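Local coordinates for venom allergen-like (VAL) 4 protein (Schistosoma mansoni, PDB 4P27) that probably binds lipids as a secreted venom allergen-like protein of the SCP/TAPS (CAP) family, although it lacks the prototypical CAP motifs, at residues 9-12 with 13-17; 18-21 with 22-26; 91-94 with 95-98; 103-106 with 107-111; 127-131 with 132-136. All blocks are in the same frame, centred on the assembly; numbering follows the deposited sequence.

Contact 1. Residues 9-12 with 13-17; sequences RAIY and NFHKK
Y12 turns CG opposite its backbone N (chi1 -170°), and K16 folds back at chi3 (-84°); together these torsions lay the lysine chain across one face of the phenol ring. K16 CE stands 3.9 Å from the centroid of the Y12 ring, a CH-pi contact over the centre. The ammonium is off-centre, with K16 NZ 4.3 Å from the same centroid, and adds a cation-pi attraction from the CE2 and CZ side. Lysine suits this exposed place because its methylenes can shelter the ring while its charge stays near solvent. The phenol OH is held by L39 O.

Both partners belong to helix 6-22 of the CAP fold, whose I11 side packs against helix 84-93 and strand 122-130. One turn apart on that inner surface, H15 ND1 donates to I11 O at 2.9 Å in a nearly straight bond (172°). The oxygen lies in the imidazole plane, whereas the donor stands above the plane of the carbonyl. I11 O also accepts the ordinary helical bond from H15 N at 3.1 Å, so two donors grip it and the ring's rotation is fixed, presenting NE2 to Y140 OH. I11 CG2 runs alongside the imidazole, 3.6 Å from H15 CE1. On the solvent side, R9 CD rests 3.5 Å from N13 OD1.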
# COMPACT_ATOMS: atom_id res chain seq x y z
N ARG A 9 0.06 9.53 10.11
CA ARG A 9 1.04 10.36 9.47
C ARG A 9 2.29 9.54 9.09
O ARG A 9 2.80 9.62 8.00
CB ARG A 9 1.41 11.62 10.30
CG ARG A 9 2.64 12.39 9.76
CD ARG A 9 2.36 13.17 8.47
NE ARG A 9 1.15 13.99 8.62
CZ ARG A 9 0.50 14.67 7.66
NH1 ARG A 9 0.91 14.65 6.40
NH2 ARG A 9 -0.61 15.35 7.98
N ALA A 10 2.74 8.71 10.02
CA ALA A 10 3.82 7.83 9.74
C ALA A 10 3.52 6.89 8.50
O ALA A 10 4.41 6.62 7.68
CB ALA A 10 4.08 7.00 11.01
N ILE A 11 2.29 6.34 8.43
CA ILE A 11 1.98 5.36 7.37
C ILE A 11 2.00 6.18 6.03
O ILE A 11 2.57 5.78 5.10
CB ILE A 11 0.63 4.75 7.61
CG1 ILE A 11 0.73 3.74 8.78
CG2 ILE A 11 0.10 4.05 6.30
CD1 ILE A 11 -0.64 3.42 9.38
N TYR A 12 1.40 7.36 6.02
CA TYR A 12 1.37 8.26 4.84
C TYR A 12 2.75 8.62 4.35
O TYR A 12 3.08 8.44 3.13
CB TYR A 12 0.55 9.54 5.19
CG TYR A 12 0.22 10.44 4.03
CD1 TYR A 12 0.02 9.91 2.70
CD2 TYR A 12 0.10 11.82 4.21
CE1 TYR A 12 -0.31 10.74 1.65
CE2 TYR A 12 -0.20 12.70 3.13
CZ TYR A 12 -0.40 12.15 1.86
OH TYR A 12 -0.70 12.97 0.78
N ASN A 13 3.62 9.03 5.28
CA ASN A 13 4.99 9.40 4.84
C ASN A 13 5.80 8.19 4.37
O ASN A 13 6.70 8.31 3.54
CB ASN A 13 5.79 10.04 6.00
CG ASN A 13 5.29 11.45 6.40
OD1 ASN A 13 5.48 11.85 7.55
ND2 ASN A 13 4.61 12.15 5.51
N PHE A 14 5.62 7.06 5.00
CA PHE A 14 6.35 5.86 4.58
C PHE A 14 5.93 5.54 3.10
O PHE A 14 6.77 5.24 2.28
CB PHE A 14 5.97 4.68 5.51
CG PHE A 14 6.82 3.45 5.25
CD1 PHE A 14 6.49 2.55 4.22
CD2 PHE A 14 7.93 3.18 6.03
CE1 PHE A 14 7.29 1.47 3.96
CE2 PHE A 14 8.74 2.05 5.80
CZ PHE A 14 8.42 1.20 4.76
N HIS A 15 4.63 5.66 2.79
CA HIS A 15 4.20 5.43 1.39
C HIS A 15 4.76 6.47 0.41
O HIS A 15 5.28 6.12 -0.65
CB HIS A 15 2.66 5.47 1.28
CG HIS A 15 2.01 4.21 1.71
ND1 HIS A 15 1.77 3.93 3.04
CD2 HIS A 15 1.44 3.20 1.00
CE1 HIS A 15 1.13 2.76 3.13
NE2 HIS A 15 0.88 2.32 1.91
N LYS A 16 4.76 7.75 0.80
CA LYS A 16 5.44 8.77 -0.01
C LYS A 16 6.89 8.45 -0.25
O LYS A 16 7.36 8.58 -1.36
CB LYS A 16 5.27 10.19 0.61
CG LYS A 16 3.83 10.57 0.52
CD LYS A 16 3.59 12.07 0.59
CE LYS A 16 3.54 12.51 2.03
NZ LYS A 16 3.11 13.95 2.00
N LYS A 17 7.60 8.02 0.78
CA LYS A 17 9.00 7.74 0.66
C LYS A 17 9.27 6.50 -0.26
O LYS A 17 10.20 6.53 -1.04
CB LYS A 17 9.59 7.35 2.03
CG LYS A 17 11.12 7.47 1.99
CD LYS A 17 11.77 6.30 2.65
CE LYS A 17 13.29 6.35 2.44
NZ LYS A 17 13.77 4.94 2.58
O HOH W 1 3.01 14.09 5.35

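Contact 2. Residues 18-21 with 22-26; sequences VRKD and VKNCR
D21 O receives the backbone N-H groups of N24, three residues on, and R26, five residues on, from opposite faces of its carbonyl plane, as helix 6-22 gives way to a type I turn from V22 to C25. C25, in a left-handed backbone conformation, turns the chain back so that R26 N faces D21 O at 2.9 Å.

The side chains reinforce the ending. N24 ND2 donates to K20 O at 2.7 Å, with the oxygen close to the plane of the amide, so an asparagine just past the last turn supplies a donor where the helix is running out of N-H groups. The backbone turn brings R26 CB to 3.7 Å from D21 CB; from there chi1 (-76°), with a bend at chi3, leads the guanidinium to the carboxylate. Their planes stand almost perpendicular, 88° apart. R26 NH1 meets D21 OD1 in a salt bridge whose modelled length, 2.5 Å, is very short and therefore doubtful in detail. At the guanidinium edge K20 CE lies 3.9 Å from R26 NH2, a contact of aliphatic chain with cation. On the inner side, branched V22 sets CG1 3.4 Å from R19 O and packs on helix 110-115. The R19 guanidinium itself bonds to T37 O, and C25 is tied to C158 by a disulfide.

D21 also pairs through OD2 with K17, so its carboxylate, set between two cations, is probably held firmly ionised; by neutralising part of the R26 charge it probably eases the approach of R26 to K20.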
# COMPACT_ATOMS: atom_id res chain seq x y z
N VAL A 18 8.53 5.39 -0.06
CA VAL A 18 8.63 4.22 -0.98
C VAL A 18 8.48 4.63 -2.48
O VAL A 18 9.25 4.26 -3.34
CB VAL A 18 7.58 3.18 -0.62
CG1 VAL A 18 7.43 2.05 -1.66
CG2 VAL A 18 7.99 2.59 0.71
N ARG A 19 7.52 5.46 -2.75
CA ARG A 19 7.20 5.83 -4.11
C ARG A 19 8.30 6.76 -4.66
O ARG A 19 8.66 6.67 -5.83
CB ARG A 19 5.83 6.57 -4.10
CG ARG A 19 4.70 5.49 -4.02
CD ARG A 19 3.34 6.10 -3.78
NE ARG A 19 2.67 6.58 -5.00
CZ ARG A 19 1.98 5.80 -5.83
NH1 ARG A 19 1.33 6.36 -6.84
NH2 ARG A 19 1.82 4.47 -5.60
N LYS A 20 8.80 7.67 -3.80
CA LYS A 20 9.95 8.49 -4.21
C LYS A 20 11.18 7.63 -4.46
O LYS A 20 11.81 7.85 -5.41
CB LYS A 20 10.31 9.55 -3.14
CG LYS A 20 11.34 10.55 -3.69
CD LYS A 20 11.37 11.86 -2.90
CE LYS A 20 12.67 12.59 -3.18
NZ LYS A 20 12.64 13.93 -2.54
N ASP A 21 11.52 6.70 -3.55
CA ASP A 21 12.59 5.78 -3.73
C ASP A 21 12.52 4.95 -5.02
O ASP A 21 13.55 4.81 -5.70
CB ASP A 21 12.57 4.80 -2.62
CG ASP A 21 13.15 5.37 -1.34
OD1 ASP A 21 13.63 6.49 -1.39
OD2 ASP A 21 13.12 4.68 -0.32
N VAL A 22 11.34 4.35 -5.33
CA VAL A 22 11.24 3.51 -6.55
C VAL A 22 11.45 4.38 -7.81
O VAL A 22 12.07 3.89 -8.76
CB VAL A 22 9.93 2.64 -6.59
CG1 VAL A 22 8.70 3.43 -6.98
CG2 VAL A 22 10.12 1.44 -7.53
N LYS A 23 10.99 5.64 -7.83
CA LYS A 23 11.36 6.56 -8.95
C LYS A 23 12.85 6.92 -9.10
O LYS A 23 13.20 7.54 -10.10
CB LYS A 23 10.64 7.84 -8.88
CG LYS A 23 9.20 7.63 -9.08
CD LYS A 23 8.52 8.92 -9.43
CE LYS A 23 8.48 9.77 -8.21
NZ LYS A 23 7.32 10.69 -8.28
N ASN A 24 13.68 6.56 -8.13
CA ASN A 24 15.05 7.05 -8.06
C ASN A 24 15.99 5.91 -7.77
O ASN A 24 17.00 6.15 -7.14
CB ASN A 24 15.16 8.03 -6.90
CG ASN A 24 14.56 9.34 -7.26
OD1 ASN A 24 15.12 10.01 -8.11
ND2 ASN A 24 13.33 9.65 -6.77
N CYS A 25 15.63 4.67 -8.15
CA CYS A 25 16.54 3.52 -8.10
C CYS A 25 16.89 3.09 -6.71
O CYS A 25 17.92 2.47 -6.50
CB CYS A 25 17.85 3.77 -8.87
SG CYS A 25 17.64 3.96 -10.63
N ARG A 26 16.03 3.39 -5.75
CA ARG A 26 16.40 3.20 -4.39
C ARG A 26 15.64 2.02 -3.85
O ARG A 26 15.78 1.70 -2.69
CB ARG A 26 16.16 4.47 -3.54
CG ARG A 26 17.19 5.62 -3.72
CD ARG A 26 16.91 6.80 -2.73
NE ARG A 26 16.67 8.11 -3.41
CZ ARG A 26 15.55 8.86 -3.31
NH1 ARG A 26 14.51 8.46 -2.59
NH2 ARG A 26 15.46 10.01 -3.98

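Contact 3. Residues 91-94 with 95-98; sequences WLEE and YKNY
Y95 folds back against L92 and E93 where helix 84-93 of the CAP fold tightens into a 3-10 turn. The tightening shows in bonds reaching back three residues: K96 N to E93 O and N97 N to E94 O, each donor standing above the plane of the carbonyl it meets.

The close-packed part surrounds the tyrosine. Its CG sits between the backbone N and the carbonyl carbon (chi1 76°), which turns the ring back along the helix end. Leucine then fills the step beside it, L92 CD1 lying 4.0 Å from Y95 CD2, while the same side chain reaches F14 and V18 of helix 6-22. A broad apolar ring can cover the helix end and reach I27, P28 and Y112 at once. E94 is buried too, its carboxylate satisfied by N111 ND2 and Y112 N; the D108 carboxylate lies close by, which may raise the pKa of one of the two acids.

On the solvent side the fit is slacker. E93 and K96 run alongside each other, yet E93 OE1 and K96 NZ are 3.8 Å apart, a long salt bridge. Within the two segments, the nearest approach of the tyrosine ring is that of Y95 CD2 to L92 O, 3.1 Å, near the ring plane.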
# COMPACT_ATOMS: atom_id res chain seq x y z
N TRP A 91 5.36 -4.94 4.39
CA TRP A 91 4.74 -4.75 3.08
C TRP A 91 5.81 -4.40 2.04
O TRP A 91 5.85 -4.97 0.93
CB TRP A 91 3.72 -3.58 3.15
CG TRP A 91 2.50 -3.87 3.91
CD1 TRP A 91 2.12 -5.04 4.45
CD2 TRP A 91 1.48 -2.90 4.22
NE1 TRP A 91 0.88 -4.88 5.14
CE2 TRP A 91 0.49 -3.55 4.97
CE3 TRP A 91 1.31 -1.52 3.90
CZ2 TRP A 91 -0.64 -2.88 5.43
CZ3 TRP A 91 0.21 -0.90 4.38
CH2 TRP A 91 -0.74 -1.55 5.14
N LEU A 92 6.66 -3.43 2.35
CA LEU A 92 7.70 -3.00 1.39
C LEU A 92 8.61 -4.15 0.89
O LEU A 92 8.88 -4.30 -0.31
CB LEU A 92 8.55 -1.85 2.05
CG LEU A 92 9.88 -1.53 1.30
CD1 LEU A 92 9.60 -0.97 -0.08
CD2 LEU A 92 10.72 -0.52 2.11
N GLU A 93 9.09 -4.99 1.80
CA GLU A 93 10.19 -5.90 1.48
C GLU A 93 9.67 -7.07 0.70
O GLU A 93 10.46 -7.89 0.28
CB GLU A 93 10.83 -6.44 2.74
CG GLU A 93 11.04 -5.35 3.73
CD GLU A 93 12.46 -5.20 4.08
OE1 GLU A 93 13.19 -4.64 3.27
OE2 GLU A 93 12.81 -5.66 5.17
N GLU A 94 8.37 -7.13 0.49
CA GLU A 94 7.88 -8.00 -0.52
C GLU A 94 8.45 -7.71 -1.87
O GLU A 94 8.27 -8.53 -2.77
CB GLU A 94 6.37 -7.89 -0.64
CG GLU A 94 5.64 -8.35 0.59
CD GLU A 94 4.15 -8.32 0.36
OE1 GLU A 94 3.67 -7.88 -0.73
OE2 GLU A 94 3.46 -8.70 1.28
N TYR A 95 9.13 -6.57 -2.06
CA TYR A 95 9.83 -6.35 -3.31
C TYR A 95 10.89 -7.45 -3.62
O TYR A 95 11.24 -7.64 -4.78
CB TYR A 95 10.49 -4.95 -3.36
CG TYR A 95 11.77 -4.79 -2.55
CD1 TYR A 95 12.98 -5.37 -2.98
CD2 TYR A 95 11.79 -4.02 -1.39
CE1 TYR A 95 14.16 -5.18 -2.26
CE2 TYR A 95 12.93 -3.85 -0.64
CZ TYR A 95 14.12 -4.42 -1.10
OH TYR A 95 15.26 -4.21 -0.35
N LYS A 96 11.38 -8.15 -2.58
CA LYS A 96 12.30 -9.28 -2.78
C LYS A 96 11.66 -10.42 -3.54
O LYS A 96 12.37 -11.25 -4.04
CB LYS A 96 12.82 -9.78 -1.47
CG LYS A 96 13.70 -8.73 -0.84
CD LYS A 96 13.88 -8.90 0.65
CE LYS A 96 15.14 -8.12 0.95
NZ LYS A 96 15.21 -7.67 2.35
N ASN A 97 10.33 -10.47 -3.63
CA ASN A 97 9.65 -11.59 -4.20
C ASN A 97 9.20 -11.25 -5.57
O ASN A 97 8.61 -12.10 -6.23
CB ASN A 97 8.42 -11.96 -3.39
CG ASN A 97 8.73 -12.24 -1.92
OD1 ASN A 97 9.79 -12.75 -1.58
ND2 ASN A 97 7.80 -11.90 -1.04
N TYR A 98 9.39 -10.00 -6.00
CA TYR A 98 8.68 -9.56 -7.23
C TYR A 98 9.63 -9.47 -8.42
O TYR A 98 10.67 -8.95 -8.28
CB TYR A 98 7.98 -8.21 -7.01
CG TYR A 98 7.24 -7.77 -8.22
CD1 TYR A 98 6.17 -8.56 -8.77
CD2 TYR A 98 7.57 -6.61 -8.88
CE1 TYR A 98 5.48 -8.17 -9.86
CE2 TYR A 98 6.86 -6.19 -10.01
CZ TYR A 98 5.82 -6.99 -10.48
OH TYR A 98 5.16 -6.61 -11.61

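Contact 4. Residues 103-106 with 107-111; sequences NQCN and GDCKN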
# COMPACT_ATOMS: atom_id res chain seq x y z
N ASN A 103 6.67 -9.96 -14.49
CA ASN A 103 5.51 -9.73 -13.72
C ASN A 103 5.19 -10.98 -12.89
O ASN A 103 4.08 -11.45 -12.93
CB ASN A 103 4.28 -9.35 -14.56
CG ASN A 103 3.14 -8.85 -13.69
OD1 ASN A 103 3.37 -8.31 -12.62
ND2 ASN A 103 1.93 -8.95 -14.17
N GLN A 104 6.14 -11.50 -12.15
CA GLN A 104 5.86 -12.72 -11.48
C GLN A 104 6.30 -12.61 -10.08
O GLN A 104 7.26 -11.90 -9.79
CB GLN A 104 6.72 -13.86 -12.04
CG GLN A 104 6.00 -14.62 -13.12
CD GLN A 104 6.96 -15.53 -13.88
OE1 GLN A 104 8.01 -15.95 -13.36
NE2 GLN A 104 6.60 -15.84 -15.13
N CYS A 105 5.66 -13.38 -9.24
CA CYS A 105 5.88 -13.28 -7.83
C CYS A 105 6.23 -14.66 -7.29
O CYS A 105 5.50 -15.62 -7.50
CB CYS A 105 4.61 -12.70 -7.16
SG CYS A 105 4.84 -12.52 -5.38
N ASN A 106 7.29 -14.70 -6.53
CA ASN A 106 7.62 -15.75 -5.62
C ASN A 106 7.17 -15.57 -4.14
O ASN A 106 7.91 -15.06 -3.33
CB ASN A 106 9.14 -15.94 -5.67
CG ASN A 106 9.58 -17.21 -5.01
OD1 ASN A 106 9.04 -18.28 -5.27
ND2 ASN A 106 10.54 -17.11 -4.10
N GLY A 107 5.97 -16.07 -3.79
CA GLY A 107 5.37 -15.77 -2.48
C GLY A 107 4.36 -14.63 -2.61
O GLY A 107 3.53 -14.62 -3.50
N ASP A 108 4.45 -13.65 -1.74
CA ASP A 108 3.47 -12.57 -1.73
C ASP A 108 4.14 -11.26 -2.07
O ASP A 108 5.11 -10.89 -1.44
CB ASP A 108 2.78 -12.45 -0.36
CG ASP A 108 1.49 -11.55 -0.41
OD1 ASP A 108 0.89 -11.28 -1.48
OD2 ASP A 108 1.06 -11.11 0.66
N CYS A 109 3.58 -10.61 -3.09
CA CYS A 109 3.93 -9.33 -3.67
C CYS A 109 2.79 -8.32 -3.62
O CYS A 109 3.01 -7.21 -4.03
CB CYS A 109 4.29 -9.53 -5.18
SG CYS A 109 5.74 -10.60 -5.22
N LYS A 110 1.59 -8.71 -3.17
CA LYS A 110 0.42 -7.81 -3.35
C LYS A 110 0.59 -6.50 -2.58
O LYS A 110 0.16 -5.49 -3.05
CB LYS A 110 -0.88 -8.33 -2.77
CG LYS A 110 -1.46 -9.66 -3.15
CD LYS A 110 -2.54 -9.93 -2.05
CE LYS A 110 -3.28 -11.25 -2.23
NZ LYS A 110 -2.79 -11.91 -3.49
N ASN A 111 1.14 -6.53 -1.37
CA ASN A 111 1.23 -5.29 -0.59
C ASN A 111 2.23 -4.34 -1.25
O ASN A 111 1.96 -3.19 -1.43
CB ASN A 111 1.68 -5.64 0.85
CG ASN A 111 0.65 -6.51 1.54
OD1 ASN A 111 -0.52 -6.18 1.54
ND2 ASN A 111 1.06 -7.69 2.04
O HOH W 2 4.37 -17.82 -5.69
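C105 and C109 are joined covalently, C105 SG to C109 SG at 2.1 Å, and the disulfide closes a small loop over only three intervening residues. Its chi3 of 86° is close to perpendicular, as a relaxed disulfide prefers. The two cysteines approach it differently: C105 SG lies opposite its backbone N, C109 SG beside its own. The bridge joins the end of strand 104-105 to the residue just before helix 110-115. N97 packs its side chain against both cysteines.

One loop carbonyl packs on the disulfide without a hydrogen bond. The chain folds under the sulfur, G107 O standing 3.1 Å from C105 SG. Glycine is demanded there by the backbone, at phi 98° and psi -132°, where a CB would be jammed against the carbonyl oxygen of N106.

This loop links the short strand 104-105, paired with 98-99 in a two-stranded antiparallel sheet, to helix 110-115. At the strand's start N103 and Q104 both face N99 in a G1 beta bulge.

Hydrogen bonding relies on water and on a cap. One water bridges the loop mouth, donating to C105 O at 3.1 Å and accepting from G107 N at 3.0 Å. D108 serves the helix: its OD1 accepts from K110 N at 3.2 Å, the N-H arriving from above the carboxylate plane. Aspartate is apt because the first N-H groups of a helix have no preceding turn to bond. D108 O takes N97 ND2.

Contact 5. Residues 127-131 with 132-136; sequences YEKCG and KNYLI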
# COMPACT_ATOMS: atom_id res chain seq x y z
N TYR A 127 -6.16 2.00 11.91
CA TYR A 127 -5.60 0.86 12.64
C TYR A 127 -6.18 0.73 14.06
O TYR A 127 -6.70 1.70 14.56
CB TYR A 127 -4.11 0.89 12.66
CG TYR A 127 -3.53 2.06 13.35
CD1 TYR A 127 -3.24 2.03 14.78
CD2 TYR A 127 -3.24 3.24 12.63
CE1 TYR A 127 -2.66 3.17 15.42
CE2 TYR A 127 -2.69 4.36 13.25
CZ TYR A 127 -2.41 4.35 14.64
OH TYR A 127 -1.84 5.52 15.11
N GLU A 128 -6.13 -0.44 14.67
CA GLU A 128 -6.74 -0.55 15.98
C GLU A 128 -5.87 -1.48 16.72
O GLU A 128 -5.32 -2.44 16.16
CB GLU A 128 -8.20 -1.06 15.86
CG GLU A 128 -8.88 -1.46 17.17
CD GLU A 128 -9.56 -0.24 17.80
OE1 GLU A 128 -9.07 0.85 17.54
OE2 GLU A 128 -10.57 -0.38 18.53
N LYS A 129 -5.76 -1.23 18.02
CA LYS A 129 -4.90 -2.12 18.81
C LYS A 129 -5.76 -3.30 19.27
O LYS A 129 -6.89 -3.13 19.77
CB LYS A 129 -4.30 -1.36 19.99
CG LYS A 129 -3.35 -2.23 20.79
CD LYS A 129 -1.96 -2.19 20.24
CE LYS A 129 -1.00 -2.84 21.24
NZ LYS A 129 -1.25 -2.33 22.63
N CYS A 130 -5.32 -4.50 19.03
CA CYS A 130 -6.30 -5.58 19.19
C CYS A 130 -5.56 -6.61 20.05
O CYS A 130 -5.14 -7.63 19.55
CB CYS A 130 -6.65 -6.26 17.86
SG CYS A 130 -7.51 -5.24 16.68
N GLY A 131 -5.33 -6.32 21.32
CA GLY A 131 -4.43 -7.17 22.08
C GLY A 131 -3.03 -6.72 21.85
O GLY A 131 -2.76 -5.51 21.85
N LYS A 132 -2.16 -7.70 21.68
CA LYS A 132 -0.76 -7.50 21.58
C LYS A 132 -0.47 -6.67 20.29
O LYS A 132 0.32 -5.73 20.32
CB LYS A 132 -0.12 -8.89 21.49
CG LYS A 132 1.40 -8.86 21.38
CD LYS A 132 2.00 -10.27 21.49
CE LYS A 132 2.61 -10.78 20.18
NZ LYS A 132 3.06 -9.69 19.23
N ASN A 133 -1.17 -6.99 19.18
CA ASN A 133 -0.94 -6.39 17.85
C ASN A 133 -1.96 -5.34 17.39
O ASN A 133 -3.10 -5.23 17.95
CB ASN A 133 -0.82 -7.54 16.85
CG ASN A 133 0.46 -8.34 17.07
OD1 ASN A 133 1.32 -7.95 17.85
ND2 ASN A 133 0.61 -9.41 16.36
N TYR A 134 -1.56 -4.59 16.35
CA TYR A 134 -2.46 -3.72 15.59
C TYR A 134 -3.00 -4.61 14.47
O TYR A 134 -2.28 -5.43 13.94
CB TYR A 134 -1.62 -2.60 14.98
CG TYR A 134 -1.22 -1.54 15.99
CD1 TYR A 134 -2.18 -0.67 16.51
CD2 TYR A 134 0.10 -1.43 16.44
CE1 TYR A 134 -1.83 0.30 17.42
CE2 TYR A 134 0.46 -0.44 17.33
CZ TYR A 134 -0.48 0.38 17.84
OH TYR A 134 -0.16 1.35 18.74
N LEU A 135 -4.28 -4.45 14.16
CA LEU A 135 -4.82 -4.63 12.82
C LEU A 135 -4.68 -3.27 12.08
O LEU A 135 -5.27 -2.29 12.49
CB LEU A 135 -6.27 -5.06 12.93
CG LEU A 135 -6.89 -5.35 11.53
CD1 LEU A 135 -6.06 -6.31 10.68
CD2 LEU A 135 -8.20 -6.02 11.78
N ILE A 136 -3.81 -3.22 11.07
CA ILE A 136 -3.68 -2.05 10.18
C ILE A 136 -4.33 -2.31 8.79
O ILE A 136 -4.08 -3.38 8.19
CB ILE A 136 -2.22 -1.77 9.98
CG1 ILE A 136 -1.56 -1.60 11.37
CG2 ILE A 136 -2.02 -0.55 9.06
CD1 ILE A 136 -0.08 -1.90 11.32
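Y127 and Y134 stand side by side on one face of the beta hairpin formed by strands 122-130 and 133-141, two central strands of the CAP sheet. Their rings interlock as an offset edge-to-face pair: the edge of Y127 points at the face of Y134, with planes 84° apart and centroids of the two rings 5.2 Å apart. Y127 holds CG between its backbone N and carbonyl carbon (chi1 63°), and this carries Y127 CD1 to within 3.4 Å of Y134 CD1.

The opposite face of Y134 is filled by K129. A bend at chi2 (87°) places K129 CD over that face, offset toward the rim and 3.9 Å from the centroid of the Y134 ring, so the flat phenol is a wedge between a methylene chain and a second ring. The ammonium is too distant for more than a weak cation-pi pull. Beside the base of Y127, I136 CG1 packs on Y127 CB, and I136 goes on to meet I84 and A87 of helix 84-93.

The other face bears E128, C130, N133 and L135. C130, disulfide-bonded to C56, sets its SG against L135 CB. Strand pairing is antiparallel: E128 N and L135 N each donate to the other's carbonyl O.

G131 and K132 turn the chain, and only glycine fits at G131, whose backbone would press a CB against the C130 carbonyl oxygen. Beside the turn K132 NZ donates to N133 OD1 at 2.8 Å.

How the contacts relate
The five contacts follow in series along one chain. Contacts 1 and 2 share helix 6-22, their centres about 13 Å apart, and together run from its early turns to its end. Contact 3 closes helix 84-93, on which helix 6-22 packs, H15 meeting W91. Contact 4, about 7 Å from contact 3 between centres, is bound to it by Y98 with N103. Contact 5, on the central hairpin, reaches contact 1 through I11 and contact 3 through W91, yet lies about 29 Å from contact 2 between centres. Contacts 1, 2, 3 and 5 thus meet through apolar side chains where helices 6-22 and 84-93 pack on the sheet, while contact 4 hangs on contact 3 at the surface.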